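Local coordinates for protein probable 2-hydroxyhepta-2,4-diene-1,7-dioate isomerase (Thermus thermophilus, PDB 2DFU) that probably isomerises 2-hydroxyhepta-2,4-diene-1,7-dioate, and may hydrolyse acetylpyruvate, as a metal-binding member of the fumarylacetoacetate hydrolase family, at residues A[38-43]-A[86-91]; A[106-111]-A[146-151]; A[184-189]-A[245-250]. One frame throughout, in Å; residues are numbered along the deposited sequence.

Interaction 1: residues A[38-43]-A[86-91]; sequences SVTLLP and LARPGN
Leu41, Pro43 and Pro89 pack where the Rv2993c-like N-terminal region lies against the fumarylacetoacetate (FAA) hydrolase region, two extended segments in roughly opposite directions, 147° apart. No direct backbone hydrogen bond joins them; Leu42 pairs instead with Arg5 of strand 2-6, and Ala87 with strand 168-175. Prolines suit this seam, having no N-H to satisfy and a rigid apolar ring to offer. The rings of Pro43 and Pro89 cross at about a right angle, CD to CD at 4.2 Å, and Leu41 meets Pro89 similarly, its CD1 lying 4.1 Å from Pro89 CG. That leucine also touches Leu4 of strand 2-6 and Pro172 of strand 168-175, so it is buried between the two regions. Toward the more open side the aliphatic part of Arg88 runs alongside Leu42, Leu42 CD2 being 3.8 Å from Arg88 CD.

Water replaces the missing backbone links. One molecule donates to both carbonyls, 2.7 Å from Leu41 O and 2.9 Å from Pro89 O, while a second accepts from Leu41 N at 2.9 Å and weakly from Asn91 ND2. With CG anti to the backbone N (chi1 -173°), Asn91 swings its amide toward 38-43. Its OD1 takes the N-H of Arg93, its ND2 also reaches Leu36 O, and ND2 makes a weak, bent bond of 3.1 Å to Val39 O.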
loop_
_atom_site.group_PDB
_atom_site.type_symbol
_atom_site.label_atom_id
_atom_site.label_comp_id
_atom_site.label_asym_id
_atom_site.label_seq_id
_atom_site.Cartn_x
_atom_site.Cartn_y
_atom_site.Cartn_z
ATOM N N SER A 38 2.070 -28.885 -12.408
ATOM C CA SER A 38 2.274 -28.194 -13.676
ATOM C C SER A 38 1.995 -26.690 -13.678
ATOM O O SER A 38 2.276 -26.016 -14.670
ATOM C CB SER A 38 1.413 -28.847 -14.764
ATOM O OG SER A 38 1.679 -30.236 -14.860
ATOM N N VAL A 39 1.436 -26.153 -12.598
ATOM C CA VAL A 39 1.149 -24.722 -12.584
ATOM C C VAL A 39 2.147 -23.924 -11.765
ATOM O O VAL A 39 2.889 -24.478 -10.963
ATOM C CB VAL A 39 -0.273 -24.425 -12.032
ATOM C CG1 VAL A 39 -1.296 -25.278 -12.755
ATOM C CG2 VAL A 39 -0.325 -24.679 -10.525
ATOM N N THR A 40 2.171 -22.616 -11.990
ATOM C CA THR A 40 3.045 -21.736 -11.230
ATOM C C THR A 40 2.175 -21.086 -10.152
ATOM O O THR A 40 1.315 -20.254 -10.450
ATOM C CB THR A 40 3.650 -20.633 -12.113
ATOM O OG1 THR A 40 4.494 -21.229 -13.110
ATOM C CG2 THR A 40 4.469 -19.668 -11.267
ATOM N N LEU A 41 2.389 -21.492 -8.906
ATOM C CA LEU A 41 1.631 -20.955 -7.785
ATOM C C LEU A 41 1.947 -19.489 -7.538
ATOM O O LEU A 41 3.104 -19.095 -7.528
ATOM C CB LEU A 41 1.941 -21.729 -6.509
ATOM C CG LEU A 41 0.891 -22.679 -5.945
ATOM C CD1 LEU A 41 1.238 -22.947 -4.488
ATOM C CD2 LEU A 41 -0.497 -22.064 -6.044
ATOM N N LEU A 42 0.904 -18.696 -7.326
ATOM C CA LEU A 42 1.052 -17.272 -7.056
ATOM C C LEU A 42 0.478 -16.950 -5.677
ATOM O O LEU A 42 -0.213 -17.772 -5.072
ATOM C CB LEU A 42 0.276 -16.456 -8.100
ATOM C CG LEU A 42 0.646 -16.617 -9.578
ATOM C CD1 LEU A 42 -0.351 -15.839 -10.448
ATOM C CD2 LEU A 42 2.082 -16.112 -9.800
ATOM N N PRO A 43 0.778 -15.756 -5.149
ATOM C CA PRO A 43 0.215 -15.420 -3.837
ATOM C C PRO A 43 -1.311 -15.432 -4.057
ATOM O O PRO A 43 -1.802 -14.916 -5.065
ATOM C CB PRO A 43 0.762 -14.024 -3.585
ATOM C CG PRO A 43 2.102 -14.069 -4.267
ATOM C CD PRO A 43 1.778 -14.758 -5.572
ATOM N N LEU A 86 5.245 -8.812 -2.068
ATOM C CA LEU A 86 4.743 -10.150 -2.339
ATOM C C LEU A 86 5.729 -11.014 -3.123
ATOM O O LEU A 86 6.343 -10.568 -4.096
ATOM C CB LEU A 86 3.412 -10.071 -3.080
ATOM C CG LEU A 86 2.274 -9.467 -2.256
ATOM C CD1 LEU A 86 1.068 -9.229 -3.139
ATOM C CD2 LEU A 86 1.929 -10.401 -1.107
ATOM N N ALA A 87 5.875 -12.259 -2.685
ATOM C CA ALA A 87 6.773 -13.197 -3.339
ATOM C C ALA A 87 6.058 -14.534 -3.488
ATOM O O ALA A 87 5.380 -14.982 -2.565
ATOM C CB ALA A 87 8.042 -13.355 -2.514
ATOM N N ARG A 88 6.204 -15.165 -4.652
ATOM C CA ARG A 88 5.557 -16.445 -4.928
ATOM C C ARG A 88 5.910 -17.540 -3.937
ATOM O O ARG A 88 7.057 -17.677 -3.526
ATOM C CB ARG A 88 5.905 -16.945 -6.338
ATOM C CG ARG A 88 5.396 -16.071 -7.476
ATOM C CD ARG A 88 5.668 -16.732 -8.816
ATOM N NE ARG A 88 7.104 -16.861 -9.052
ATOM C CZ ARG A 88 7.867 -15.878 -9.514
ATOM N NH1 ARG A 88 7.327 -14.697 -9.801
ATOM N NH2 ARG A 88 9.169 -16.070 -9.673
ATOM N N PRO A 89 4.910 -18.337 -3.538
ATOM C CA PRO A 89 5.101 -19.436 -2.598
ATOM C C PRO A 89 5.612 -20.654 -3.359
ATOM O O PRO A 89 5.270 -20.861 -4.523
ATOM C CB PRO A 89 3.696 -19.671 -2.063
ATOM C CG PRO A 89 2.855 -19.414 -3.286
ATOM C CD PRO A 89 3.481 -18.160 -3.859
ATOM N N GLY A 90 6.433 -21.461 -2.708
ATOM C CA GLY A 90 6.909 -22.649 -3.377
ATOM C C GLY A 90 5.746 -23.600 -3.606
ATOM O O GLY A 90 4.877 -23.750 -2.744
ATOM N N ASN A 91 5.715 -24.212 -4.786
ATOM C CA ASN A 91 4.689 -25.189 -5.143
ATOM C C ASN A 91 4.994 -26.448 -4.312
ATOM O O ASN A 91 6.108 -26.971 -4.359
ATOM C CB ASN A 91 4.802 -25.507 -6.637
ATOM C CG ASN A 91 3.670 -26.375 -7.145
ATOM O OD1 ASN A 91 3.350 -27.412 -6.561
ATOM N ND2 ASN A 91 3.068 -25.960 -8.250
HETATM O O HOH W 1 5.400 -20.595 -7.454
HETATM O O HOH W 2 4.862 -23.058 -8.570
#

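Interaction 2: residues A[106-111]-A[146-151]; sequences FFTEEL and ITARDV
Asp150 carries the polar grip on Thr108 and Glu109. Its OD1 receives the Thr108 OG1 proton at 2.6 Å and its OD2 the Glu109 N-H at 2.9 Å, both on the syn side; CG sits between the backbone N and the carbonyl carbon (chi1 40°), which brings the carboxylate to the loop. OD1 also takes the N-H of Val151, on its anti side. Thr108 OG1 in turn accepts from Glu110 N, an ST turn. Beneath it the packing is close and apolar: Val151 CG1 lies at the edge of the Phe107 ring, 3.9 Å from CD1, and small Ala148 brings CB against CE1. Here strand 137-148 passes into helix 149-154: Leu111 and Ala148 form an antiparallel non-hydrogen-bonded pair, Arg149 N bonds to Glu110 O, and Leu111 CD1 rests on Ile146 CG2 at 3.6 Å. An alanine in place of Asp150 would probably leave the Thr108 hydroxyl and the Glu109 and Val151 N-H groups without this acceptor, and the turn at 108-110 less firmly held. The outer side is looser: Glu109 is exposed, and Glu110 touches Arg149 through methylenes, CG to CB at 3.6 Å, before its carboxylate turns away. Phe107 also packs on Phe216 of the second subunit.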
loop_
_atom_site.group_PDB
_atom_site.type_symbol
_atom_site.label_atom_id
_atom_site.label_comp_id
_atom_site.label_asym_id
_atom_site.label_seq_id
_atom_site.Cartn_x
_atom_site.Cartn_y
_atom_site.Cartn_z
ATOM N N PHE A 106 21.209 -5.635 0.102
ATOM C CA PHE A 106 22.500 -5.005 0.286
ATOM C C PHE A 106 22.452 -4.029 1.448
ATOM O O PHE A 106 23.441 -3.865 2.157
ATOM C CB PHE A 106 22.906 -4.254 -0.984
ATOM C CG PHE A 106 24.145 -3.417 -0.820
ATOM C CD1 PHE A 106 25.373 -4.013 -0.539
ATOM C CD2 PHE A 106 24.080 -2.029 -0.915
ATOM C CE1 PHE A 106 26.519 -3.237 -0.353
ATOM C CE2 PHE A 106 25.221 -1.245 -0.732
ATOM C CZ PHE A 106 26.440 -1.849 -0.448
ATOM N N PHE A 107 21.293 -3.398 1.649
ATOM C CA PHE A 107 21.120 -2.395 2.703
ATOM C C PHE A 107 21.008 -2.897 4.141
ATOM O O PHE A 107 20.936 -2.096 5.078
ATOM C CB PHE A 107 19.906 -1.505 2.382
ATOM C CG PHE A 107 18.575 -2.221 2.456
ATOM C CD1 PHE A 107 17.963 -2.464 3.686
ATOM C CD2 PHE A 107 17.938 -2.656 1.293
ATOM C CE1 PHE A 107 16.732 -3.130 3.759
ATOM C CE2 PHE A 107 16.712 -3.321 1.357
ATOM C CZ PHE A 107 16.109 -3.559 2.594
ATOM N N THR A 108 20.995 -4.208 4.333
ATOM C CA THR A 108 20.876 -4.743 5.682
ATOM C C THR A 108 21.846 -5.877 5.956
ATOM O O THR A 108 22.410 -6.472 5.042
ATOM C CB THR A 108 19.443 -5.268 5.952
ATOM O OG1 THR A 108 19.310 -5.639 7.332
ATOM C CG2 THR A 108 19.151 -6.490 5.085
ATOM N N GLU A 109 22.035 -6.163 7.233
ATOM C CA GLU A 109 22.891 -7.255 7.656
ATOM C C GLU A 109 22.196 -7.899 8.842
ATOM O O GLU A 109 22.805 -8.628 9.624
ATOM C CB GLU A 109 24.276 -6.728 8.043
ATOM C CG GLU A 109 25.029 -6.152 6.853
ATOM C CD GLU A 109 26.461 -5.786 7.178
ATOM O OE1 GLU A 109 26.669 -4.874 8.010
ATOM O OE2 GLU A 109 27.381 -6.413 6.602
ATOM N N GLU A 110 20.897 -7.628 8.952
ATOM C CA GLU A 110 20.090 -8.150 10.046
ATOM C C GLU A 110 18.711 -8.585 9.549
ATOM O O GLU A 110 17.685 -8.069 9.994
ATOM C CB GLU A 110 19.943 -7.071 11.120
ATOM C CG GLU A 110 19.820 -7.611 12.526
ATOM C CD GLU A 110 21.046 -8.394 12.948
ATOM O OE1 GLU A 110 22.144 -7.794 13.007
ATOM O OE2 GLU A 110 20.913 -9.609 13.216
ATOM N N LEU A 111 18.694 -9.534 8.619
ATOM C CA LEU A 111 17.445 -10.039 8.057
ATOM C C LEU A 111 16.878 -11.132 8.960
ATOM O O LEU A 111 17.570 -12.105 9.269
ATOM C CB LEU A 111 17.687 -10.611 6.657
ATOM C CG LEU A 111 16.446 -10.716 5.771
ATOM C CD1 LEU A 111 15.981 -9.309 5.382
ATOM C CD2 LEU A 111 16.766 -11.528 4.529
ATOM N N ILE A 146 9.193 -10.921 6.265
ATOM C CA ILE A 146 10.634 -10.687 6.226
ATOM C C ILE A 146 10.931 -9.308 6.825
ATOM O O ILE A 146 10.307 -8.312 6.449
ATOM C CB ILE A 146 11.167 -10.745 4.783
ATOM C CG1 ILE A 146 10.926 -12.139 4.195
ATOM C CG2 ILE A 146 12.655 -10.395 4.763
ATOM C CD1 ILE A 146 11.788 -13.232 4.812
ATOM N N THR A 147 11.894 -9.255 7.743
ATOM C CA THR A 147 12.235 -8.011 8.427
ATOM C C THR A 147 13.727 -7.660 8.465
ATOM O O THR A 147 14.562 -8.483 8.850
ATOM C CB THR A 147 11.743 -8.065 9.901
ATOM O OG1 THR A 147 10.346 -8.372 9.934
ATOM C CG2 THR A 147 11.996 -6.751 10.595
ATOM N N ALA A 148 14.058 -6.431 8.081
ATOM C CA ALA A 148 15.441 -5.978 8.141
ATOM C C ALA A 148 15.512 -5.161 9.436
ATOM O O ALA A 148 15.186 -3.972 9.456
ATOM C CB ALA A 148 15.777 -5.122 6.937
ATOM N N ARG A 149 15.929 -5.828 10.510
ATOM C CA ARG A 149 16.008 -5.243 11.847
ATOM C C ARG A 149 16.873 -4.011 12.054
ATOM O O ARG A 149 16.505 -3.143 12.837
ATOM C CB ARG A 149 16.449 -6.306 12.861
ATOM C CG ARG A 149 15.634 -7.581 12.818
ATOM C CD ARG A 149 14.858 -7.815 14.105
ATOM N NE ARG A 149 13.911 -6.742 14.389
ATOM C CZ ARG A 149 12.807 -6.900 15.114
ATOM N NH1 ARG A 149 12.513 -8.094 15.621
ATOM N NH2 ARG A 149 12.002 -5.869 15.341
ATOM N N ASP A 150 18.023 -3.926 11.395
ATOM C CA ASP A 150 18.872 -2.762 11.611
ATOM C C ASP A 150 18.242 -1.466 11.113
ATOM O O ASP A 150 18.105 -0.512 11.875
ATOM C CB ASP A 150 20.270 -2.958 10.996
ATOM C CG ASP A 150 20.239 -3.643 9.644
ATOM O OD1 ASP A 150 19.158 -3.718 9.023
ATOM O OD2 ASP A 150 21.311 -4.100 9.200
ATOM N N VAL A 151 17.842 -1.427 9.847
ATOM C CA VAL A 151 17.227 -0.222 9.309
ATOM C C VAL A 151 15.907 0.064 10.009
ATOM O O VAL A 151 15.457 1.210 10.060
ATOM C CB VAL A 151 16.998 -0.336 7.786
ATOM C CG1 VAL A 151 18.342 -0.550 7.085
ATOM C CG2 VAL A 151 16.045 -1.482 7.476
#

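Interaction 3: residues A[184-189]-A[245-250]; sequences WVRTYV and AVEGVG
Backbone pairing between Arg186 and Ala245 opens this antiparallel ladder. They form a hydrogen-bonded pair, Arg186 N to Ala245 O at 2.9 Å and Ala245 N to Arg186 O at 2.7 Å. A longer bond follows, Glu247 N to Trp184 O at 3.2 Å. The same Trp184 carbonyl is approached by the CA-H of Val246.

Apolar contact belongs to the non-hydrogen-bonded pair Val185 and Val246. These beta-branched residues, well suited to strands, lie side by side and point the same way, CG2 to CG2 at 4.2 Å.

Charge gathers on the face bearing Arg186. Fully extended from CG to NE, the arginine reaches over to Glu247 and gives NH1 to its OE2 in a nearly straight salt bridge of 2.8 Å (173° at the hydrogen). OE2 uses its anti lone pair, and the guanidinium and carboxylate planes are almost coplanar, 7° apart. A water accepts from NH1 and donates to Ala245 O at 3.0 Å, while NE has a second acidic partner, Glu196, which helps fix the rotation of the group. Arg186 NH2 lies 3.6 Å above the plane of the Trp184 ring, offset toward the rim.

Past Val246 the chain turns through 247-249 into strand 250-259, and Val249 and Gly250 both face Val246, a classic beta bulge in which Val246 O accepts both their N-H groups. Gly250 suits its place because a CB there would strike the carbonyl oxygen of Val249.

In the five-stranded sheet, 184-189 lies between 241-246 and 192-198, the outermost strand within this chain, whose His198 ring stacks on Trp184. Strand 250-259 flanks 241-246 on its other side, and Val246 packs on Val142 of strand 137-148 and Leu117 of strand 111-121.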
loop_
_atom_site.group_PDB
_atom_site.type_symbol
_atom_site.label_atom_id
_atom_site.label_comp_id
_atom_site.label_asym_id
_atom_site.label_seq_id
_atom_site.Cartn_x
_atom_site.Cartn_y
_atom_site.Cartn_z
ATOM N N TRP A 184 -2.412 -23.755 14.906
ATOM C CA TRP A 184 -1.008 -23.561 15.240
ATOM C C TRP A 184 -0.185 -23.038 14.070
ATOM O O TRP A 184 -0.420 -23.389 12.911
ATOM C CB TRP A 184 -0.375 -24.872 15.724
ATOM C CG TRP A 184 -0.904 -25.365 17.024
ATOM C CD1 TRP A 184 -2.086 -26.009 17.237
ATOM C CD2 TRP A 184 -0.279 -25.233 18.307
ATOM N NE1 TRP A 184 -2.240 -26.287 18.576
ATOM C CE2 TRP A 184 -1.146 -25.822 19.256
ATOM C CE3 TRP A 184 0.928 -24.675 18.748
ATOM C CZ2 TRP A 184 -0.846 -25.867 20.623
ATOM C CZ3 TRP A 184 1.227 -24.720 20.108
ATOM C CH2 TRP A 184 0.341 -25.312 21.028
ATOM N N VAL A 185 0.789 -22.202 14.398
ATOM C CA VAL A 185 1.694 -21.632 13.416
ATOM C C VAL A 185 3.092 -22.138 13.776
ATOM O O VAL A 185 3.592 -21.861 14.862
ATOM C CB VAL A 185 1.688 -20.082 13.477
ATOM C CG1 VAL A 185 2.723 -19.528 12.531
ATOM C CG2 VAL A 185 0.302 -19.545 13.122
ATOM N N ARG A 186 3.714 -22.884 12.869
ATOM C CA ARG A 186 5.048 -23.410 13.111
ATOM C C ARG A 186 6.008 -23.043 11.979
ATOM O O ARG A 186 5.697 -23.221 10.797
ATOM C CB ARG A 186 4.987 -24.933 13.277
ATOM C CG ARG A 186 4.118 -25.399 14.443
ATOM C CD ARG A 186 4.215 -26.908 14.632
ATOM N NE ARG A 186 3.483 -27.375 15.807
ATOM C CZ ARG A 186 2.189 -27.685 15.818
ATOM N NH1 ARG A 186 1.470 -27.580 14.710
ATOM N NH2 ARG A 186 1.616 -28.111 16.937
ATOM N N THR A 187 7.176 -22.531 12.351
ATOM C CA THR A 187 8.192 -22.129 11.388
ATOM C C THR A 187 9.413 -23.032 11.494
ATOM O O THR A 187 9.908 -23.285 12.588
ATOM C CB THR A 187 8.658 -20.678 11.638
ATOM O OG1 THR A 187 7.544 -19.786 11.529
ATOM C CG2 THR A 187 9.720 -20.280 10.629
ATOM N N TYR A 188 9.892 -23.513 10.352
ATOM C CA TYR A 188 11.068 -24.376 10.307
ATOM C C TYR A 188 12.124 -23.744 9.406
ATOM O O TYR A 188 11.813 -23.256 8.320
ATOM C CB TYR A 188 10.713 -25.761 9.753
ATOM C CG TYR A 188 9.657 -26.507 10.540
ATOM C CD1 TYR A 188 8.300 -26.268 10.324
ATOM C CD2 TYR A 188 10.014 -27.443 11.511
ATOM C CE1 TYR A 188 7.325 -26.941 11.052
ATOM C CE2 TYR A 188 9.048 -28.120 12.249
ATOM C CZ TYR A 188 7.707 -27.864 12.013
ATOM O OH TYR A 188 6.749 -28.521 12.744
ATOM N N VAL A 189 13.368 -23.737 9.866
ATOM C CA VAL A 189 14.457 -23.192 9.070
ATOM C C VAL A 189 15.514 -24.285 8.920
ATOM O O VAL A 189 16.054 -24.788 9.907
ATOM C CB VAL A 189 15.069 -21.939 9.728
ATOM C CG1 VAL A 189 16.262 -21.463 8.922
ATOM C CG2 VAL A 189 14.018 -20.828 9.808
ATOM N N ALA A 245 4.227 -23.858 8.578
ATOM C CA ALA A 245 3.056 -24.708 8.514
ATOM C C ALA A 245 1.968 -24.206 9.455
ATOM O O ALA A 245 2.221 -23.940 10.629
ATOM C CB ALA A 245 3.435 -26.136 8.861
ATOM N N VAL A 246 0.763 -24.061 8.915
ATOM C CA VAL A 246 -0.382 -23.607 9.687
ATOM C C VAL A 246 -1.423 -24.702 9.560
ATOM O O VAL A 246 -1.863 -25.029 8.456
ATOM C CB VAL A 246 -0.949 -22.282 9.131
ATOM C CG1 VAL A 246 -2.233 -21.910 9.868
ATOM C CG2 VAL A 246 0.078 -21.174 9.294
ATOM N N GLU A 247 -1.795 -25.290 10.691
ATOM C CA GLU A 247 -2.767 -26.368 10.696
ATOM C C GLU A 247 -4.084 -25.952 10.064
ATOM O O GLU A 247 -4.605 -24.871 10.335
ATOM C CB GLU A 247 -2.997 -26.870 12.127
ATOM C CG GLU A 247 -1.932 -27.854 12.606
ATOM C CD GLU A 247 -2.148 -28.309 14.043
ATOM O OE1 GLU A 247 -3.313 -28.565 14.423
ATOM O OE2 GLU A 247 -1.153 -28.421 14.793
ATOM N N GLY A 248 -4.605 -26.820 9.205
ATOM C CA GLY A 248 -5.861 -26.553 8.537
ATOM C C GLY A 248 -5.743 -25.614 7.355
ATOM O O GLY A 248 -6.706 -25.437 6.608
ATOM N N VAL A 249 -4.582 -24.995 7.179
ATOM C CA VAL A 249 -4.408 -24.084 6.053
ATOM C C VAL A 249 -3.458 -24.656 5.017
ATOM O O VAL A 249 -3.856 -24.951 3.890
ATOM C CB VAL A 249 -3.888 -22.708 6.513
ATOM C CG1 VAL A 249 -3.718 -21.789 5.312
ATOM C CG2 VAL A 249 -4.870 -22.097 7.504
ATOM N N GLY A 250 -2.200 -24.813 5.397
ATOM C CA GLY A 250 -1.230 -25.359 4.468
ATOM C C GLY A 250 0.179 -25.011 4.884
ATOM O O GLY A 250 0.406 -24.484 5.973
HETATM O O HOH W 3 1.400 -26.344 12.170
#

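In the fold
Interaction 1 is the most buried of the three, a proline-rich, water-bridged seam between the N-terminal and FAA hydrolase family regions. Interactions 2 and 3 lie wholly within the latter and are only partly buried. Interaction 3 is regular strand pairing with a salt bridge on one face; interaction 2 binds an irregular loop to a strand-to-helix junction through a carboxylate, and it alone reaches the second subunit. Strand 137-148 links two of them, ending in interaction 2 and packing earlier along its length against Val246 of interaction 3. The centres of interactions 1 and 3 are about 17 Å apart, and the centre of interaction 2 is about 24 Å from the centre of each.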